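Local coordinates for protein Glucanase/chitosanase (Paenibacillus fukuinensis, PDB 4ZZ8) that probably hydrolyses beta-glycosidic bonds in glucans and chitosan as a whole enzyme, this piece being its F5/8 type C (discoidin-like) domain, which holds glucosamine units, at residues 16-21 and 46-51; 23-28 and 36-41; 52-57 and 114-119; 66-71 and 130-135. All blocks are in the same frame, centred on the assembly; numbering follows the deposited sequence. Where two conformers were deposited one is given.

Interaction 1: 16-21 and 46-51; sequences ATSSIE and SPQWIY. With GCS (2-amino-2-deoxy-beta-D-glucopyranose), chain C; EDO (1,2-ethanediol), chain J.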
# COMPACT_ATOMS: atom_id res chain seq x y z
N ALA A 16 -7.00 -3.28 -4.96
CA ALA A 16 -6.47 -4.21 -5.94
C ALA A 16 -5.05 -4.45 -5.68
O ALA A 16 -4.37 -3.57 -5.15
CB ALA A 16 -6.62 -3.63 -7.32
N THR A 17 -4.58 -5.64 -6.09
CA THR A 17 -3.17 -6.03 -5.88
C THR A 17 -2.56 -6.58 -7.13
O THR A 17 -3.27 -7.17 -7.98
CB THR A 17 -3.03 -7.04 -4.69
OG1 THR A 17 -3.78 -8.18 -5.01
CG2 THR A 17 -3.55 -6.41 -3.41
N SER A 18 -1.23 -6.53 -7.22
CA SER A 18 -0.51 -7.20 -8.28
C SER A 18 -0.67 -8.74 -8.20
O SER A 18 -0.85 -9.35 -9.28
CB SER A 18 0.94 -6.87 -8.27
OG SER A 18 1.49 -7.09 -6.96
N SER A 19 -0.67 -9.30 -6.98
CA SER A 19 -0.78 -10.72 -6.81
C SER A 19 -1.15 -10.96 -5.35
O SER A 19 -1.07 -10.04 -4.54
CB SER A 19 0.58 -11.37 -7.10
OG SER A 19 1.62 -10.96 -6.22
N ILE A 20 -1.47 -12.22 -5.06
CA ILE A 20 -1.71 -12.65 -3.70
C ILE A 20 -1.05 -14.00 -3.46
O ILE A 20 -0.91 -14.77 -4.38
CB ILE A 20 -3.23 -12.74 -3.38
CG1 ILE A 20 -3.88 -13.88 -4.06
CG2 ILE A 20 -3.92 -11.39 -3.68
CD1 ILE A 20 -5.25 -14.20 -3.51
N GLU A 21 -0.59 -14.24 -2.26
CA GLU A 21 0.11 -15.48 -1.97
C GLU A 21 -0.87 -16.65 -2.00
O GLU A 21 -0.52 -17.73 -2.59
CB GLU A 21 0.78 -15.36 -0.61
CG GLU A 21 1.51 -16.56 -0.11
CD GLU A 21 1.93 -16.46 1.35
OE1 GLU A 21 1.77 -17.48 2.07
OE2 GLU A 21 2.53 -15.46 1.74
N SER A 46 9.94 -9.89 -8.64
CA SER A 46 9.09 -8.91 -9.34
C SER A 46 8.70 -7.81 -8.40
O SER A 46 8.39 -8.08 -7.22
CB SER A 46 7.78 -9.59 -9.73
OG SER A 46 6.86 -8.67 -10.26
N PRO A 47 8.52 -6.59 -8.92
CA PRO A 47 7.76 -5.59 -8.09
C PRO A 47 6.35 -6.10 -7.75
O PRO A 47 5.75 -6.90 -8.51
CB PRO A 47 7.66 -4.36 -9.01
CG PRO A 47 8.74 -4.56 -10.09
CD PRO A 47 8.91 -6.07 -10.25
N GLN A 48 5.80 -5.60 -6.66
CA GLN A 48 4.45 -5.91 -6.31
C GLN A 48 3.81 -4.64 -5.83
O GLN A 48 4.50 -3.72 -5.42
CB GLN A 48 4.39 -6.98 -5.23
CG GLN A 48 5.09 -8.32 -5.59
CD GLN A 48 4.47 -9.21 -6.64
OE1 GLN A 48 5.10 -10.16 -7.11
NE2 GLN A 48 3.27 -8.97 -6.99
N TRP A 49 2.50 -4.64 -5.80
CA TRP A 49 1.79 -3.47 -5.38
C TRP A 49 0.40 -3.74 -4.86
O TRP A 49 -0.21 -4.82 -5.13
CB TRP A 49 1.71 -2.41 -6.54
CG TRP A 49 1.17 -2.90 -7.82
CD1 TRP A 49 1.87 -3.29 -8.89
CD2 TRP A 49 -0.24 -3.17 -8.16
NE1 TRP A 49 1.04 -3.70 -9.92
CE2 TRP A 49 -0.25 -3.63 -9.51
CE3 TRP A 49 -1.44 -2.94 -7.50
CZ2 TRP A 49 -1.44 -4.00 -10.15
CZ3 TRP A 49 -2.63 -3.30 -8.16
CH2 TRP A 49 -2.56 -3.84 -9.52
N ILE A 50 -0.08 -2.76 -4.09
CA ILE A 50 -1.44 -2.76 -3.59
C ILE A 50 -1.92 -1.32 -3.71
O ILE A 50 -1.21 -0.40 -3.32
CB ILE A 50 -1.55 -3.25 -2.12
CG1 ILE A 50 -2.95 -3.13 -1.58
CG2 ILE A 50 -0.50 -2.66 -1.20
CD1 ILE A 50 -3.16 -3.94 -0.32
N TYR A 51 -3.14 -1.15 -4.21
CA TYR A 51 -3.74 0.19 -4.20
C TYR A 51 -5.12 0.15 -3.61
O TYR A 51 -5.81 -0.88 -3.57
CB TYR A 51 -3.73 0.87 -5.56
CG TYR A 51 -4.68 0.40 -6.64
CD1 TYR A 51 -6.05 0.61 -6.56
CD2 TYR A 51 -4.15 -0.15 -7.78
CE1 TYR A 51 -6.89 0.19 -7.55
CE2 TYR A 51 -4.97 -0.56 -8.82
CZ TYR A 51 -6.34 -0.44 -8.66
OH TYR A 51 -7.18 -0.80 -9.73
C1 GCS C . 6.17 -17.34 4.86
C2 GCS C . 4.71 -16.99 4.69
C3 GCS C . 4.66 -15.56 4.13
C4 GCS C . 5.50 -14.63 5.00
C5 GCS C . 6.92 -15.13 5.21
C6 GCS C . 7.73 -14.31 6.16
N2 GCS C . 4.03 -17.90 3.82
O3 GCS C . 3.24 -15.26 4.05
O4 GCS C . 5.46 -13.32 4.44
O5 GCS C . 6.80 -16.47 5.72
O6 GCS C . 7.22 -14.34 7.47
C1 EDO J . 3.96 -5.89 -10.82
O1 EDO J . 4.76 -5.44 -11.93
C2 EDO J . 3.81 -7.43 -10.73
O2 EDO J . 5.03 -8.15 -10.99
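Ser-18 and Gln-48 meet where the antiparallel pairing of 16-17 with 50-51 gives way to a loop. Ser-18 OG lies between its own backbone N and carbonyl carbon (chi1 52°), a setting that turns it to the other strand, where it accepts two hydrogen bonds: one from Gln-48 NE2 at 2.6 Å, in the plane of the amide, and one from Trp-49 N at 2.9 Å. In return Ser-18 N donates to Trp-49 O. A serine hydroxyl thus takes over from a backbone carbonyl just where the regular strand stops. Ser-18 CB rests over the indole of Trp-49, 3.6 Å from the centroid of its five-membered ring and nearly on the ring normal, a CH-pi contact; Thr-17 C covers the same face farther out, near CZ3. Two residue pairs along, Ala-16 CB sits over the Tyr-51 ring in a second CH-pi contact, 3.8 Å from the centroid. The backbones of Ala-16 and Tyr-51 form a hydrogen-bonded pair, with the bond from Tyr-51 N to Ala-16 O at 2.9 Å almost straight. On the other face of the sheet Thr-17 CG2 and Ile-50 CG1 run alongside each other, 3.8 Å apart. Farther out, Ser-19 OG bonds to Ala-42 N, and the carboxylate of Glu-21 accepts from N2 of the bound glucosamine, its very short approach to O3 being doubtful. Strand 14-17 is an outermost strand of the five-stranded sheet; strand 48-54 separates it from 115-123, while Ile-50 faces inward onto Trp-39, Leu-131 and Phe-134 of the second sheet.

Interaction 2: 23-28 and 36-41; sequences AGHEGD and ATRWAS. With GCS (2-amino-2-deoxy-beta-D-glucopyranose), chain C; SO4 (sulfate ion), chain D.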
# COMPACT_ATOMS: atom_id res chain seq x y z
N ALA A 23 -5.43 -17.61 -0.98
CA ALA A 23 -6.70 -17.14 -0.44
C ALA A 23 -6.55 -16.81 1.05
O ALA A 23 -5.81 -17.42 1.77
CB ALA A 23 -7.81 -18.16 -0.69
N GLY A 24 -7.18 -15.70 1.45
CA GLY A 24 -7.04 -15.13 2.77
C GLY A 24 -5.99 -14.05 2.95
O GLY A 24 -5.88 -13.43 4.02
N HIS A 25 -5.15 -13.87 1.91
CA HIS A 25 -4.11 -12.87 1.91
C HIS A 25 -4.40 -11.80 0.83
O HIS A 25 -3.46 -11.17 0.29
CB HIS A 25 -2.68 -13.44 1.74
CG HIS A 25 -2.08 -14.06 2.97
ND1 HIS A 25 -2.22 -13.53 4.23
CD2 HIS A 25 -1.31 -15.16 3.12
CE1 HIS A 25 -1.55 -14.28 5.10
NE2 HIS A 25 -1.00 -15.26 4.43
N GLU A 26 -5.68 -11.61 0.52
CA GLU A 26 -6.10 -10.56 -0.41
C GLU A 26 -5.83 -9.13 0.08
O GLU A 26 -5.62 -8.84 1.26
CB GLU A 26 -7.57 -10.69 -0.72
CG GLU A 26 -8.02 -12.04 -1.25
CD GLU A 26 -8.27 -13.07 -0.18
OE1 GLU A 26 -8.15 -12.75 1.01
OE2 GLU A 26 -8.51 -14.25 -0.66
N GLY A 27 -5.91 -8.21 -0.85
CA GLY A 27 -5.69 -6.82 -0.54
C GLY A 27 -6.62 -6.25 0.51
O GLY A 27 -6.27 -5.32 1.29
N ASP A 28 -7.85 -6.77 0.55
CA ASP A 28 -8.78 -6.29 1.56
C ASP A 28 -8.27 -6.48 3.01
O ASP A 28 -8.67 -5.78 3.96
CB ASP A 28 -10.15 -6.87 1.34
CG ASP A 28 -10.18 -8.37 1.59
OD1 ASP A 28 -9.99 -9.02 0.63
OD2 ASP A 28 -10.23 -8.76 2.78
N ALA A 36 -3.87 -8.48 12.75
CA ALA A 36 -3.60 -9.92 12.67
C ALA A 36 -4.01 -10.52 11.34
O ALA A 36 -4.12 -11.70 11.16
CB ALA A 36 -4.25 -10.63 13.89
N THR A 37 -4.43 -9.66 10.40
CA THR A 37 -4.70 -10.08 9.04
C THR A 37 -3.86 -9.25 8.07
O THR A 37 -3.58 -8.08 8.34
CB THR A 37 -6.16 -9.86 8.65
OG1 THR A 37 -6.48 -8.44 8.65
CG2 THR A 37 -7.15 -10.62 9.62
N ARG A 38 -3.43 -9.84 6.96
CA ARG A 38 -2.51 -9.18 6.08
C ARG A 38 -2.73 -9.58 4.63
O ARG A 38 -3.07 -10.71 4.28
CB ARG A 38 -1.00 -9.48 6.44
CG ARG A 38 -0.63 -10.97 6.41
CD ARG A 38 0.68 -11.21 7.16
NE ARG A 38 0.90 -12.67 7.24
CZ ARG A 38 1.60 -13.41 6.41
NH1 ARG A 38 2.26 -12.82 5.43
NH2 ARG A 38 1.64 -14.77 6.58
N TRP A 39 -2.53 -8.59 3.77
CA TRP A 39 -2.17 -8.87 2.40
C TRP A 39 -0.78 -9.46 2.34
O TRP A 39 0.11 -9.00 3.03
CB TRP A 39 -2.21 -7.58 1.54
CG TRP A 39 -1.69 -7.71 0.11
CD1 TRP A 39 -2.16 -8.56 -0.85
CD2 TRP A 39 -0.54 -7.10 -0.43
NE1 TRP A 39 -1.36 -8.54 -1.95
CE2 TRP A 39 -0.37 -7.61 -1.73
CE3 TRP A 39 0.42 -6.18 0.08
CZ2 TRP A 39 0.66 -7.15 -2.56
CZ3 TRP A 39 1.41 -5.75 -0.73
CH2 TRP A 39 1.52 -6.22 -2.07
N ALA A 40 -0.63 -10.39 1.41
CA ALA A 40 0.73 -10.92 1.08
C ALA A 40 0.72 -11.19 -0.40
O ALA A 40 -0.23 -11.80 -0.94
CB ALA A 40 1.02 -12.19 1.84
N SER A 41 1.80 -10.80 -1.06
CA SER A 41 1.93 -10.99 -2.52
C SER A 41 2.47 -12.37 -2.86
O SER A 41 2.85 -13.15 -1.97
CB SER A 41 2.91 -9.95 -3.08
OG SER A 41 4.29 -10.24 -2.75
C1 GCS C . 6.17 -17.34 4.86
C2 GCS C . 4.71 -16.99 4.69
C3 GCS C . 4.66 -15.56 4.13
C4 GCS C . 5.50 -14.63 5.00
C5 GCS C . 6.92 -15.13 5.21
C6 GCS C . 7.73 -14.31 6.16
N2 GCS C . 4.03 -17.90 3.82
O3 GCS C . 3.24 -15.26 4.05
O4 GCS C . 5.46 -13.32 4.44
O5 GCS C . 6.80 -16.47 5.72
O6 GCS C . 7.22 -14.34 7.47
S SO4 D . -1.29 -15.47 8.86
O1 SO4 D . 0.11 -15.77 8.88
O2 SO4 D . -1.87 -15.45 10.18
O3 SO4 D . -1.41 -14.13 8.25
O4 SO4 D . -2.00 -16.41 8.03
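Two hydrogen bonds join His-25 to the 38-40 backbone, one from its side chain and one to its main chain. His-25 ND1 donates to Arg-38 O at 2.9 Å, the acceptor lying slightly off the ring plane, which identifies ND1 as the protonated nitrogen in this bond and fixes the rotation of the imidazole. Ala-40 N donates to His-25 O at 3.1 Å, and CA-H...O contacts from His-25 and Trp-39 reinforce the pairing; His-25 O also lies 3.1 Å from Trp-39 CD1. Among nonpolar contacts, Ala-40 CB lies over one face of the imidazole, 4.1 Å from its centroid, in a CH-pi arrangement. The loop that brings His-25 here belongs to the variable connections at one end of the discoidin-like beta-sandwich, the end that in relatives of this fold commonly forms the ligand site; strand 39-40 is an edge strand of the four-stranded sheet. The flat groups of His-25 and Arg-38 are inclined by 52°, with His-25 CE1 over a face of the guanidinium. Ionic and sugar contacts use the guanidinium edge: an extended chain from CG to NE carries it outward, where Arg-38 NH2 donates to a sulfate oxygen, O1, in a nearly straight bond of 2.9 Å, and NE reaches O3 of the same ion. Arg-38 NH1 and NH2 both grip glucosamine O3, each at 3.0 Å. On the far side of the plane from histidine, Trp-132 makes a cation-pi contact, and Ser-130 OG also bonds NH1.

Interaction 3: 52-57 and 114-119; sequences INLGST and KFVRVY. With SO4 (sulfate ion), chain E; EDO (1,2-ethanediol), chain H.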
# COMPACT_ATOMS: atom_id res chain seq x y z
N ILE A 52 -5.47 1.30 -3.10
CA ILE A 52 -6.77 1.55 -2.47
C ILE A 52 -7.51 2.60 -3.31
O ILE A 52 -6.93 3.62 -3.76
CB ILE A 52 -6.57 2.11 -1.09
CG1 ILE A 52 -5.70 1.19 -0.18
CG2 ILE A 52 -7.90 2.41 -0.41
CD1 ILE A 52 -5.06 1.89 0.94
N ASN A 53 -8.77 2.33 -3.58
CA ASN A 53 -9.69 3.33 -4.16
C ASN A 53 -10.37 4.03 -3.04
O ASN A 53 -11.19 3.47 -2.32
CB ASN A 53 -10.69 2.62 -5.04
CG ASN A 53 -11.65 3.56 -5.75
OD1 ASN A 53 -11.77 4.72 -5.41
ND2 ASN A 53 -12.41 3.01 -6.71
N LEU A 54 -10.00 5.28 -2.82
CA LEU A 54 -10.53 6.01 -1.70
C LEU A 54 -12.00 6.36 -1.92
O LEU A 54 -12.65 6.84 -0.96
CB LEU A 54 -9.71 7.29 -1.44
CG LEU A 54 -8.27 7.12 -1.00
CD1 LEU A 54 -7.60 8.52 -0.89
CD2 LEU A 54 -8.06 6.35 0.27
N GLY A 55 -12.48 6.29 -3.15
CA GLY A 55 -13.97 6.38 -3.43
C GLY A 55 -14.42 7.77 -3.83
O GLY A 55 -15.56 7.95 -4.24
N SER A 56 -13.53 8.74 -3.62
CA SER A 56 -13.79 10.15 -3.85
C SER A 56 -12.42 10.79 -3.72
O SER A 56 -11.51 10.19 -3.17
CB SER A 56 -14.73 10.76 -2.80
OG SER A 56 -14.21 10.90 -1.47
N THR A 57 -12.27 12.00 -4.24
CA THR A 57 -10.98 12.72 -4.07
C THR A 57 -10.79 13.10 -2.65
O THR A 57 -11.73 13.73 -2.01
CB THR A 57 -10.92 14.01 -4.96
OG1 THR A 57 -11.17 13.69 -6.32
CG2 THR A 57 -9.59 14.65 -4.87
N LYS A 114 -7.41 10.16 -5.54
CA LYS A 114 -8.54 9.22 -5.51
C LYS A 114 -8.07 7.81 -5.22
O LYS A 114 -8.81 7.03 -4.65
CB LYS A 114 -9.33 9.19 -6.79
CG LYS A 114 -10.72 8.67 -6.48
CD LYS A 114 -11.44 8.10 -7.66
CE LYS A 114 -12.44 7.06 -7.21
NZ LYS A 114 -13.56 7.00 -8.18
N PHE A 115 -6.83 7.50 -5.58
CA PHE A 115 -6.23 6.13 -5.30
C PHE A 115 -4.87 6.36 -4.68
O PHE A 115 -4.18 7.36 -4.99
CB PHE A 115 -6.03 5.30 -6.58
CG PHE A 115 -7.30 5.13 -7.41
CD1 PHE A 115 -7.65 6.11 -8.33
CD2 PHE A 115 -8.06 3.99 -7.34
CE1 PHE A 115 -8.76 6.02 -9.12
CE2 PHE A 115 -9.20 3.88 -8.10
CZ PHE A 115 -9.55 4.90 -9.03
N VAL A 116 -4.43 5.41 -3.84
CA VAL A 116 -3.11 5.47 -3.21
C VAL A 116 -2.54 4.05 -3.40
O VAL A 116 -3.20 3.06 -3.14
CB VAL A 116 -3.14 5.76 -1.72
CG1 VAL A 116 -1.68 6.02 -1.28
CG2 VAL A 116 -4.08 6.87 -1.41
N ARG A 117 -1.28 3.99 -3.85
CA ARG A 117 -0.62 2.67 -4.14
C ARG A 117 0.67 2.60 -3.38
O ARG A 117 1.43 3.55 -3.35
CB ARG A 117 -0.29 2.60 -5.64
CG ARG A 117 0.21 1.18 -6.08
CD ARG A 117 0.13 0.97 -7.57
NE ARG A 117 1.19 1.61 -8.33
CZ ARG A 117 1.64 1.19 -9.51
NH1 ARG A 117 1.12 0.13 -10.08
NH2 ARG A 117 2.71 1.80 -10.06
N VAL A 118 0.96 1.44 -2.79
CA VAL A 118 2.31 1.06 -2.37
C VAL A 118 2.87 0.26 -3.51
O VAL A 118 2.30 -0.78 -3.85
CB VAL A 118 2.32 0.26 -1.06
CG1 VAL A 118 3.73 -0.23 -0.75
CG2 VAL A 118 1.74 1.06 0.08
N TYR A 119 3.97 0.70 -4.07
CA TYR A 119 4.69 -0.00 -5.16
C TYR A 119 6.03 -0.45 -4.64
O TYR A 119 6.90 0.41 -4.42
CB TYR A 119 4.80 0.95 -6.38
CG TYR A 119 5.38 0.33 -7.60
CD1 TYR A 119 4.65 -0.52 -8.38
CD2 TYR A 119 6.69 0.61 -7.97
CE1 TYR A 119 5.21 -1.12 -9.51
CE2 TYR A 119 7.22 0.06 -9.11
CZ TYR A 119 6.50 -0.87 -9.82
OH TYR A 119 6.99 -1.44 -10.97
S SO4 E . 3.19 -0.09 -13.35
O1 SO4 E . 4.26 -1.00 -13.81
O2 SO4 E . 2.27 -0.95 -12.53
O3 SO4 E . 3.95 0.98 -12.63
O4 SO4 E . 2.53 0.48 -14.48
C1 EDO H . -12.10 -1.25 -7.42
O1 EDO H . -12.98 -0.14 -7.07
C2 EDO H . -10.69 -0.78 -7.15
O2 EDO H . -10.45 0.50 -7.86
O HOH W 1 -14.58 4.52 -8.14
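With CG anti to its backbone N (chi1 -177°), Asn-53 lays its amide beside the ring of Phe-115, whose own CG is anti to its carbonyl carbon (chi1 -56°); the two side chains point the same way and Asn-53 CG comes to 3.4 Å from Phe-115 CE2, amide and ring inclined by 41°. They form a non-hydrogen-bonded pair of an antiparallel beta-sheet, part of the five-stranded layer of a discoidin-like beta-sandwich. Next to them Ile-52 and Val-116 make a hydrogen-bonded pair, exchanging bonds in both directions, of which Ile-52 N to Val-116 O is 2.9 Å long. A third bond, Leu-54 N to Lys-114 O at 2.8 Å, extends the pairing to the corner the chain turns at Gly-55 and Ser-56. There Asn-53 OD1 accepts from Gly-55 N at 2.8 Å and closes an Asx turn, so one side chain both packs against the neighbouring strand and shapes the turn after its own. On the far strand, Lys-114 and Phe-115 both face Ser-80 in a classic beta bulge. Leu-54 CD1 and Val-116 CG2, 3.9 Å apart, cross on the inner face, where Ile-60 lies against both, and Phe-134 of the other sheet packs on Ile-52 and Val-116. On the outer face, in one of its two conformers, the extended Lys-114 chain passes Asn-53 OD1, which its CE approaches to 3.0 Å, and its ammonium group donates to Gly-84 O. In that conformer a water also bridges the two side chains, accepting from Asn-53 ND2 at 3.0 Å and from Lys-114 NZ at 2.7 Å.

Interaction 4: 66-71 and 130-135; sequences NWEDAY and SLWEFE. With GCS (2-amino-2-deoxy-beta-D-glucopyranose), chain C.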
# COMPACT_ATOMS: atom_id res chain seq x y z
N ASN A 66 2.04 -0.98 8.22
CA ASN A 66 2.43 -1.96 9.24
C ASN A 66 2.86 -3.21 8.49
O ASN A 66 1.99 -3.99 8.03
CB ASN A 66 1.24 -2.25 10.13
CG ASN A 66 1.55 -3.28 11.24
OD1 ASN A 66 0.67 -3.51 12.11
ND2 ASN A 66 2.66 -3.88 11.22
N TRP A 67 4.14 -3.38 8.31
CA TRP A 67 4.73 -4.48 7.55
C TRP A 67 4.76 -5.75 8.39
O TRP A 67 5.15 -5.71 9.56
CB TRP A 67 6.12 -4.18 7.05
CG TRP A 67 6.27 -3.06 6.09
CD1 TRP A 67 6.64 -1.76 6.37
CD2 TRP A 67 6.12 -3.14 4.67
NE1 TRP A 67 6.69 -1.05 5.17
CE2 TRP A 67 6.42 -1.90 4.13
CE3 TRP A 67 5.75 -4.19 3.79
CZ2 TRP A 67 6.32 -1.64 2.75
CZ3 TRP A 67 5.66 -3.93 2.47
CH2 TRP A 67 5.92 -2.69 1.96
N GLU A 68 4.51 -6.87 7.72
CA GLU A 68 4.92 -8.19 8.22
C GLU A 68 6.40 -8.43 7.94
O GLU A 68 7.06 -7.58 7.38
CB GLU A 68 3.99 -9.23 7.58
CG GLU A 68 4.06 -10.65 8.09
CD GLU A 68 4.97 -11.63 7.31
OE1 GLU A 68 5.48 -11.33 6.18
OE2 GLU A 68 5.26 -12.72 7.93
N ASP A 69 6.95 -9.58 8.36
CA ASP A 69 8.38 -9.79 8.25
C ASP A 69 8.87 -9.65 6.81
O ASP A 69 10.01 -9.19 6.58
CB ASP A 69 8.74 -11.16 8.86
CG ASP A 69 8.19 -11.36 10.30
OD1 ASP A 69 7.03 -10.97 10.63
OD2 ASP A 69 8.97 -11.92 11.11
N ALA A 70 8.00 -9.98 5.83
CA ALA A 70 8.35 -9.85 4.41
C ALA A 70 8.12 -8.38 4.06
O ALA A 70 7.12 -8.06 3.43
CB ALA A 70 7.54 -10.73 3.56
N TYR A 71 9.00 -7.51 4.46
CA TYR A 71 8.84 -6.06 4.22
C TYR A 71 9.65 -5.62 3.00
O TYR A 71 10.47 -6.36 2.45
CB TYR A 71 9.22 -5.24 5.46
CG TYR A 71 10.66 -5.21 5.88
CD1 TYR A 71 11.14 -6.15 6.76
CD2 TYR A 71 11.51 -4.16 5.48
CE1 TYR A 71 12.44 -6.08 7.23
CE2 TYR A 71 12.81 -4.10 5.92
CZ TYR A 71 13.24 -5.06 6.81
OH TYR A 71 14.54 -4.99 7.26
N SER A 130 4.42 -8.15 2.28
CA SER A 130 3.18 -8.36 3.07
C SER A 130 2.94 -7.25 4.08
O SER A 130 3.89 -6.81 4.72
CB SER A 130 3.26 -9.73 3.80
OG SER A 130 2.09 -10.02 4.52
N LEU A 131 1.72 -6.73 4.08
CA LEU A 131 1.25 -5.65 4.94
C LEU A 131 0.10 -6.11 5.81
O LEU A 131 -0.92 -6.51 5.28
CB LEU A 131 0.78 -4.45 4.10
CG LEU A 131 1.91 -3.68 3.41
CD1 LEU A 131 1.36 -2.88 2.24
CD2 LEU A 131 2.61 -2.72 4.36
N TRP A 132 0.23 -6.00 7.12
CA TRP A 132 -0.89 -6.19 8.01
C TRP A 132 -1.90 -5.08 7.84
O TRP A 132 -3.08 -5.27 7.87
CB TRP A 132 -0.41 -6.17 9.46
CG TRP A 132 0.56 -7.27 9.91
CD1 TRP A 132 1.93 -7.12 10.17
CD2 TRP A 132 0.28 -8.66 10.12
NE1 TRP A 132 2.49 -8.32 10.55
CE2 TRP A 132 1.51 -9.28 10.50
CE3 TRP A 132 -0.86 -9.45 10.02
CZ2 TRP A 132 1.56 -10.63 10.85
CZ3 TRP A 132 -0.79 -10.84 10.27
CH2 TRP A 132 0.44 -11.38 10.69
N GLU A 133 -1.41 -3.87 7.70
CA GLU A 133 -2.23 -2.69 7.47
C GLU A 133 -1.54 -1.66 6.60
O GLU A 133 -0.33 -1.46 6.60
CB GLU A 133 -2.69 -1.99 8.80
CG GLU A 133 -3.74 -2.78 9.54
CD GLU A 133 -5.07 -2.85 8.86
OE1 GLU A 133 -5.76 -1.80 8.60
OE2 GLU A 133 -5.53 -3.90 8.47
N PHE A 134 -2.39 -0.96 5.84
CA PHE A 134 -2.02 0.17 4.93
C PHE A 134 -3.10 1.25 5.22
O PHE A 134 -4.24 1.08 4.83
CB PHE A 134 -2.13 -0.35 3.48
CG PHE A 134 -1.94 0.66 2.36
CD1 PHE A 134 -1.54 1.97 2.59
CD2 PHE A 134 -2.06 0.24 1.02
CE1 PHE A 134 -1.41 2.86 1.49
CE2 PHE A 134 -1.96 1.09 -0.05
CZ PHE A 134 -1.64 2.43 0.17
N GLU A 135 -2.70 2.23 6.00
CA GLU A 135 -3.57 3.31 6.52
C GLU A 135 -3.25 4.60 5.80
O GLU A 135 -2.09 4.87 5.41
CB GLU A 135 -3.33 3.50 8.01
CG GLU A 135 -3.47 2.20 8.80
CD GLU A 135 -3.14 2.35 10.28
OE1 GLU A 135 -2.79 3.46 10.72
OE2 GLU A 135 -3.11 1.30 10.93
C1 GCS C . 6.17 -17.34 4.86
C2 GCS C . 4.71 -16.99 4.69
C3 GCS C . 4.66 -15.56 4.13
C4 GCS C . 5.50 -14.63 5.00
C5 GCS C . 6.92 -15.13 5.21
C6 GCS C . 7.73 -14.31 6.16
N2 GCS C . 4.03 -17.90 3.82
O3 GCS C . 3.24 -15.26 4.05
O4 GCS C . 5.46 -13.32 4.44
O5 GCS C . 6.80 -16.47 5.72
O6 GCS C . 7.22 -14.34 7.47
O HOH W 2 5.05 -8.97 11.59
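Leu-131 CD2 presses onto one face of the Trp-67 indole, 3.6 Å from the centroid of its six-membered ring and close to the normal, while Tyr-71 CB covers the opposite face. This is the tight, buried half of the contact: the two side chains lie alongside, and Ser-130 O meets the indole edge at CE3. Trp-67 NE1 is held by Asp-104. The backbone pairing is antiparallel but slips by one residue, because Trp-132 and Glu-133 both face Asn-66 in a classic beta bulge of the four-stranded sheet of the beta-sandwich. Asn-66 O accepts from Trp-132 N at 2.8 Å and, weakly, from Glu-133 N. The bulge leaves the Trp-132 side chain on the looser, outward side. There its ring lies across Glu-68, whose CB sits above one face, 3.4 Å from NE1. NE1 donates to a water at 2.8 Å, which in one conformer of the exposed Asp-69 donates on to its OD1. The Glu-68 chain bends at chi2 (-95°), swinging its carboxylate to the bound glucosamine: OE1 accepts from O4 and OE2 from O6, each at 2.6 Å, while Ala-70 N donates to OE1 from above the carboxylate plane.

How the interactions relate
All four interactions lie in one discoidin-like domain and divide between the two sheets of its beta-sandwich. Interactions 1 and 3, with centres about 14 Å apart, share strand 48-54 in the five-stranded sheet; interactions 2 and 4, about 10 Å apart, involve neighbouring strands 39-40 and 130-137 of the four-stranded sheet. Along the chain, the segments of interaction 2 fall between those of interaction 1, whereas the segments of 3 and 4 alternate, weaving the sheets together. Ile-50, Ile-52 and Val-118 meet Leu-131 or Phe-134 between them. Interactions 1, 2 and 4 converge on the same glucosamine, through Glu-21, Arg-38 and Glu-68, so loops from both layers build the sugar site.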